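Local atomic coordinates of uncharacterized protein (Eubacterium siraeum, PDB entry 4NZK), a protein that is of unknown function but belongs to the DHHW family of SGNH hydrolase-like proteins and may hydrolyse or transfer acyl groups. Residues A[86-91]-A[345-350]; A[265-270]-A[285-290]. One frame throughout, in Å; residues are numbered along the deposited sequence.

Contact 1. Residues A[86-91]-A[345-350]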
# COMPACT_ATOMS: atom_id res chain seq x y z
N ALA A 86 11.26 -5.14 11.52
CA ALA A 86 10.86 -6.47 12.03
C ALA A 86 10.79 -6.45 13.55
O ALA A 86 9.87 -7.00 14.12
CB ALA A 86 11.83 -7.56 11.58
N SER A 87 11.75 -5.81 14.21
CA SER A 87 11.72 -5.72 15.67
C SER A 87 10.49 -4.98 16.19
O SER A 87 9.92 -5.36 17.21
CB SER A 87 13.01 -5.05 16.17
OG SER A 87 13.08 -5.04 17.58
N TYR A 88 10.08 -3.93 15.50
CA TYR A 88 8.90 -3.19 15.89
C TYR A 88 7.62 -4.02 15.71
O TYR A 88 6.72 -3.99 16.56
CB TYR A 88 8.80 -1.88 15.12
CG TYR A 88 10.02 -0.98 15.21
CD1 TYR A 88 10.89 -1.04 16.28
CD2 TYR A 88 10.31 -0.07 14.19
CE1 TYR A 88 12.01 -0.24 16.35
CE2 TYR A 88 11.43 0.74 14.25
CZ TYR A 88 12.27 0.64 15.33
OH TYR A 88 13.40 1.45 15.40
N LEU A 89 7.51 -4.69 14.59
CA LEU A 89 6.36 -5.59 14.39
C LEU A 89 6.33 -6.67 15.46
O LEU A 89 5.27 -7.01 15.97
CB LEU A 89 6.39 -6.29 13.01
CG LEU A 89 5.59 -5.59 11.94
CD1 LEU A 89 6.07 -4.20 11.64
CD2 LEU A 89 5.61 -6.43 10.69
N ASN A 90 7.50 -7.21 15.79
CA ASN A 90 7.56 -8.28 16.80
C ASN A 90 7.07 -7.76 18.15
O ASN A 90 6.34 -8.46 18.86
CB ASN A 90 8.95 -8.83 16.92
CG ASN A 90 9.33 -9.68 15.71
OD1 ASN A 90 8.46 -10.11 14.93
ND2 ASN A 90 10.63 -9.92 15.57
N GLU A 91 7.46 -6.54 18.48
CA GLU A 91 7.04 -5.90 19.73
C GLU A 91 5.54 -5.67 19.73
O GLU A 91 4.87 -5.93 20.75
CB GLU A 91 7.77 -4.57 19.93
CG GLU A 91 7.26 -3.76 21.12
CD GLU A 91 7.71 -4.31 22.48
OE1 GLU A 91 8.56 -5.24 22.51
OE2 GLU A 91 7.25 -3.75 23.51
N GLY A 345 8.16 5.08 12.32
CA GLY A 345 6.85 5.51 12.80
C GLY A 345 6.15 4.44 13.62
O GLY A 345 5.28 4.73 14.48
N ILE A 346 6.49 3.20 13.37
CA ILE A 346 5.89 2.13 14.14
C ILE A 346 6.35 2.31 15.60
O ILE A 346 5.54 2.23 16.50
CB ILE A 346 6.21 0.75 13.56
CG1 ILE A 346 5.69 0.67 12.10
CG2 ILE A 346 5.60 -0.34 14.44
CD1 ILE A 346 6.19 -0.54 11.31
N LYS A 347 7.65 2.53 15.80
CA LYS A 347 8.19 2.69 17.15
C LYS A 347 7.72 4.01 17.75
O LYS A 347 7.22 4.04 18.86
CB LYS A 347 9.72 2.65 17.11
CG LYS A 347 10.34 2.90 18.47
CD LYS A 347 11.85 2.95 18.44
CE LYS A 347 12.34 3.28 19.86
NZ LYS A 347 13.82 3.23 20.00
N ASN A 348 7.80 5.09 16.98
CA ASN A 348 7.56 6.41 17.55
C ASN A 348 6.13 6.81 17.68
O ASN A 348 5.79 7.67 18.52
CB ASN A 348 8.28 7.45 16.73
CG ASN A 348 9.79 7.26 16.74
OD1 ASN A 348 10.36 6.75 17.71
ND2 ASN A 348 10.43 7.63 15.65
N ASN A 349 5.28 6.24 16.83
CA ASN A 349 3.86 6.58 16.82
C ASN A 349 2.99 5.43 17.34
O ASN A 349 2.23 5.60 18.27
CB ASN A 349 3.41 7.02 15.43
CG ASN A 349 4.25 8.18 14.87
OD1 ASN A 349 4.68 9.07 15.61
ND2 ASN A 349 4.50 8.15 13.55
N LEU A 350 3.10 4.26 16.74
CA LEU A 350 2.25 3.16 17.13
C LEU A 350 2.57 2.62 18.52
O LEU A 350 1.67 2.23 19.24
CB LEU A 350 2.34 2.01 16.13
CG LEU A 350 1.49 2.17 14.88
CD1 LEU A 350 1.68 3.46 14.14
CD2 LEU A 350 1.66 0.98 13.95

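Contact 2. Residues A[265-270]-A[285-290]. With EDO (1,2-ethanediol), chain B; EDO (1,2-ethanediol), chain C.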
# COMPACT_ATOMS: atom_id res chain seq x y z
N GLY A 265 -8.83 10.23 0.13
CA GLY A 265 -8.42 11.62 0.06
C GLY A 265 -7.03 12.01 0.53
O GLY A 265 -6.61 13.14 0.35
N GLY A 266 -6.29 11.08 1.08
CA GLY A 266 -5.02 11.43 1.72
C GLY A 266 -4.75 10.53 2.89
O GLY A 266 -5.53 9.57 3.15
N ASP A 267 -3.67 10.84 3.61
CA ASP A 267 -3.18 9.93 4.65
C ASP A 267 -3.33 10.37 6.10
O ASP A 267 -3.25 9.51 6.99
CB ASP A 267 -1.70 9.62 4.42
CG ASP A 267 -1.42 9.00 3.06
OD1 ASP A 267 -2.15 8.07 2.66
OD2 ASP A 267 -0.42 9.41 2.42
N GLN A 268 -3.46 11.68 6.36
CA GLN A 268 -3.44 12.17 7.75
C GLN A 268 -4.81 12.11 8.43
O GLN A 268 -5.45 13.11 8.71
CB GLN A 268 -2.86 13.59 7.83
CG GLN A 268 -1.54 13.73 7.12
CD GLN A 268 -0.84 15.05 7.42
OE1 GLN A 268 -1.07 15.68 8.45
NE2 GLN A 268 0.03 15.47 6.51
N LYS A 269 -5.24 10.88 8.68
CA LYS A 269 -6.54 10.59 9.23
C LYS A 269 -6.57 9.11 9.60
O LYS A 269 -5.63 8.38 9.31
CB LYS A 269 -7.60 10.86 8.16
CG LYS A 269 -7.45 10.00 6.93
CD LYS A 269 -8.23 10.52 5.74
CE LYS A 269 -7.55 11.71 5.10
NZ LYS A 269 -8.33 12.27 3.98
N ILE A 270 -7.65 8.73 10.27
CA ILE A 270 -7.99 7.34 10.50
C ILE A 270 -9.37 7.14 9.92
O ILE A 270 -10.26 7.99 10.12
CB ILE A 270 -8.01 6.96 11.98
CG1 ILE A 270 -6.61 7.10 12.57
CG2 ILE A 270 -8.57 5.55 12.19
CD1 ILE A 270 -6.55 6.95 14.07
N ILE A 285 -5.40 -1.93 9.53
CA ILE A 285 -4.29 -1.82 8.60
C ILE A 285 -3.39 -0.68 9.04
O ILE A 285 -3.86 0.43 9.30
CB ILE A 285 -4.75 -1.52 7.17
CG1 ILE A 285 -5.77 -2.54 6.71
CG2 ILE A 285 -3.57 -1.48 6.22
CD1 ILE A 285 -6.62 -2.01 5.59
N PHE A 286 -2.12 -0.98 9.18
CA PHE A 286 -1.10 0.00 9.44
C PHE A 286 -0.24 0.04 8.21
O PHE A 286 0.41 -0.92 7.86
CB PHE A 286 -0.28 -0.36 10.66
CG PHE A 286 -1.04 -0.23 11.95
CD1 PHE A 286 -1.47 1.01 12.39
CD2 PHE A 286 -1.30 -1.35 12.72
CE1 PHE A 286 -2.17 1.11 13.58
CE2 PHE A 286 -2.02 -1.24 13.90
CZ PHE A 286 -2.44 -0.00 14.31
N LYS A 287 -0.26 1.18 7.53
CA LYS A 287 0.31 1.24 6.20
C LYS A 287 1.11 2.50 5.91
O LYS A 287 1.12 3.45 6.69
CB LYS A 287 -0.86 1.11 5.18
CG LYS A 287 -2.08 2.02 5.38
CD LYS A 287 -1.81 3.44 4.97
CE LYS A 287 -3.02 4.34 5.10
NZ LYS A 287 -2.67 5.68 4.55
N ASP A 288 1.82 2.44 4.79
CA ASP A 288 2.31 3.63 4.11
C ASP A 288 1.36 3.83 2.90
O ASP A 288 0.34 3.14 2.77
CB ASP A 288 3.77 3.50 3.69
CG ASP A 288 3.97 2.59 2.45
OD1 ASP A 288 2.98 1.97 1.95
OD2 ASP A 288 5.15 2.49 1.95
N SER A 289 1.66 4.76 2.01
CA SER A 289 0.69 5.07 0.99
C SER A 289 0.37 3.94 -0.00
O SER A 289 -0.71 3.96 -0.62
CB SER A 289 1.03 6.36 0.25
OG SER A 289 2.27 6.26 -0.41
N TYR A 290 1.24 2.92 -0.12
CA TYR A 290 0.90 1.77 -0.97
C TYR A 290 -0.37 1.09 -0.46
O TYR A 290 -1.20 0.58 -1.23
CB TYR A 290 2.04 0.74 -1.00
CG TYR A 290 2.88 0.81 -2.22
CD1 TYR A 290 3.61 1.94 -2.53
CD2 TYR A 290 2.93 -0.25 -3.11
CE1 TYR A 290 4.35 2.01 -3.70
CE2 TYR A 290 3.66 -0.18 -4.27
CZ TYR A 290 4.36 0.94 -4.57
OH TYR A 290 5.06 0.99 -5.74
C1 EDO B . -6.25 6.93 5.22
O1 EDO B . -5.37 6.72 4.13
C2 EDO B . -5.63 6.56 6.58
O2 EDO B . -4.27 6.98 6.64
C1 EDO C . -11.84 12.92 2.31
O1 EDO C . -10.68 13.68 1.94
C2 EDO C . -12.16 13.08 3.79
O2 EDO C . -10.99 13.19 4.60

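Contact 1. Residues A[86-91]-A[345-350]
Tyr88 and Lys347 bring their CA atoms to 6.1 Å where the helical segments 86-91 and 345-350 pass each other, the segment axes 9.4 Å apart at closest and their N-to-C directions inclined by 40°. The phenol ring of Tyr88 turns one face to the second helix, and Lys347 CB sits over the middle of it, 3.6 Å from the ring centroid and only 9° off the ring normal: a CH-pi contact. The lysine chain then runs extended obliquely over the ring toward its CE1-OH side, bringing Lys347 CD to 3.7 Å from Tyr88 OH, while the ammonium tip leads away from the other helix. The phenol oxygen itself is hydrogen-bonded to Glu344 OE1, which helps fix how far the ring can swing. CG anti to the carbonyl carbon (chi1 -55°) places the Tyr88 ring against Lys347; Tyr88 CB already points toward the second helix, where Ile346 CG2 touches it at 3.6 Å. The other branch of Ile346 carries the packing deeper: its CD1 meets Leu89 CD1 at 3.7 Å, methyl to methyl. Leu89 points away at CB and reaches the partner helix through its CD1. No hydrogen bond crosses between the segments. Within 345-350 the helix widens into a pi-type turn, Gly345 O accepting from Asn349 N at 2.8 Å and from Leu350 N at 3.2 Å. Below the interface, Leu89 and Ile346 both rest on Phe331 of strand 328-334. The interface thus grades from a buried aliphatic floor to an aromatic-lysine contact on the more exposed side, as expected of neighbouring helices packed side by side over the central sheet of an alpha/beta fold, consistent with the SGNH-hydrolase clan.

Contact 2. Residues A[265-270]-A[285-290]
Lys287 and Asp267 cross at an angle, meeting through a salt bridge of 3.1 Å between Lys287 NZ and Asp267 OD1. The lysine gets there by a kink at chi2 (75°), after which the rest of its chain runs out straight from the end of strand 282-287 toward the loop. A 1,2-ethanediol molecule, probably from the crystallisation liquor, lies beside the pair: Lys287 NZ donates to both its O1 and its O2, each at 2.9 Å. The diol O1 in turn donates to Gly266 O (3.0 Å) and its O2 to Asp267 O (2.8 Å). Asn292 bridges the ion pair, its ND2 bonded to Asp267 OD1 and its OD1 to Lys287 NZ; Asp309 is a second carboxylate for the lysine, and Arg311 a salt-bridge partner for Asp267 OD2. This same OD2 passes Ser289 CB at 4.0 Å, a mere van der Waals approach. Asp288 points away from the loop and forms an Asx turn, its OD1 accepting from Tyr290 N at 2.9 Å, 53° above the carboxylate plane. Tyr290 OH is hydrogen-bonded to His163 O, and Tyr290 O to Trp165 NE1. Ser289, just past a central strand and hydrogen-bonded through OG to His164 NE2 of the Asp-His-His-Trp motif, is consistent with the nucleophile of an SGNH-like active site, beside which the Asp267-Lys287 bridge ties loop 265-270.

The centres of the two contacts lie about 16 Å apart, and both are tied to the same mixed sheet. Contact 1 holds helices 83-96 and 344-350 together over it, above strand 328-334; contact 2 sits where the neighbouring parallel strand, 282-287, runs into a loop. They meet directly, Leu350 CD2 packing on Phe286 CD1 at 3.5 Å. In chain order 86-91 comes first, then 265-270, 285-290 and 345-350, so the outer pair brackets the inner one. Contact 1 therefore joins early and late parts of the chain into one helical layer, whereas contact 2 lies beside the putative catalytic turn.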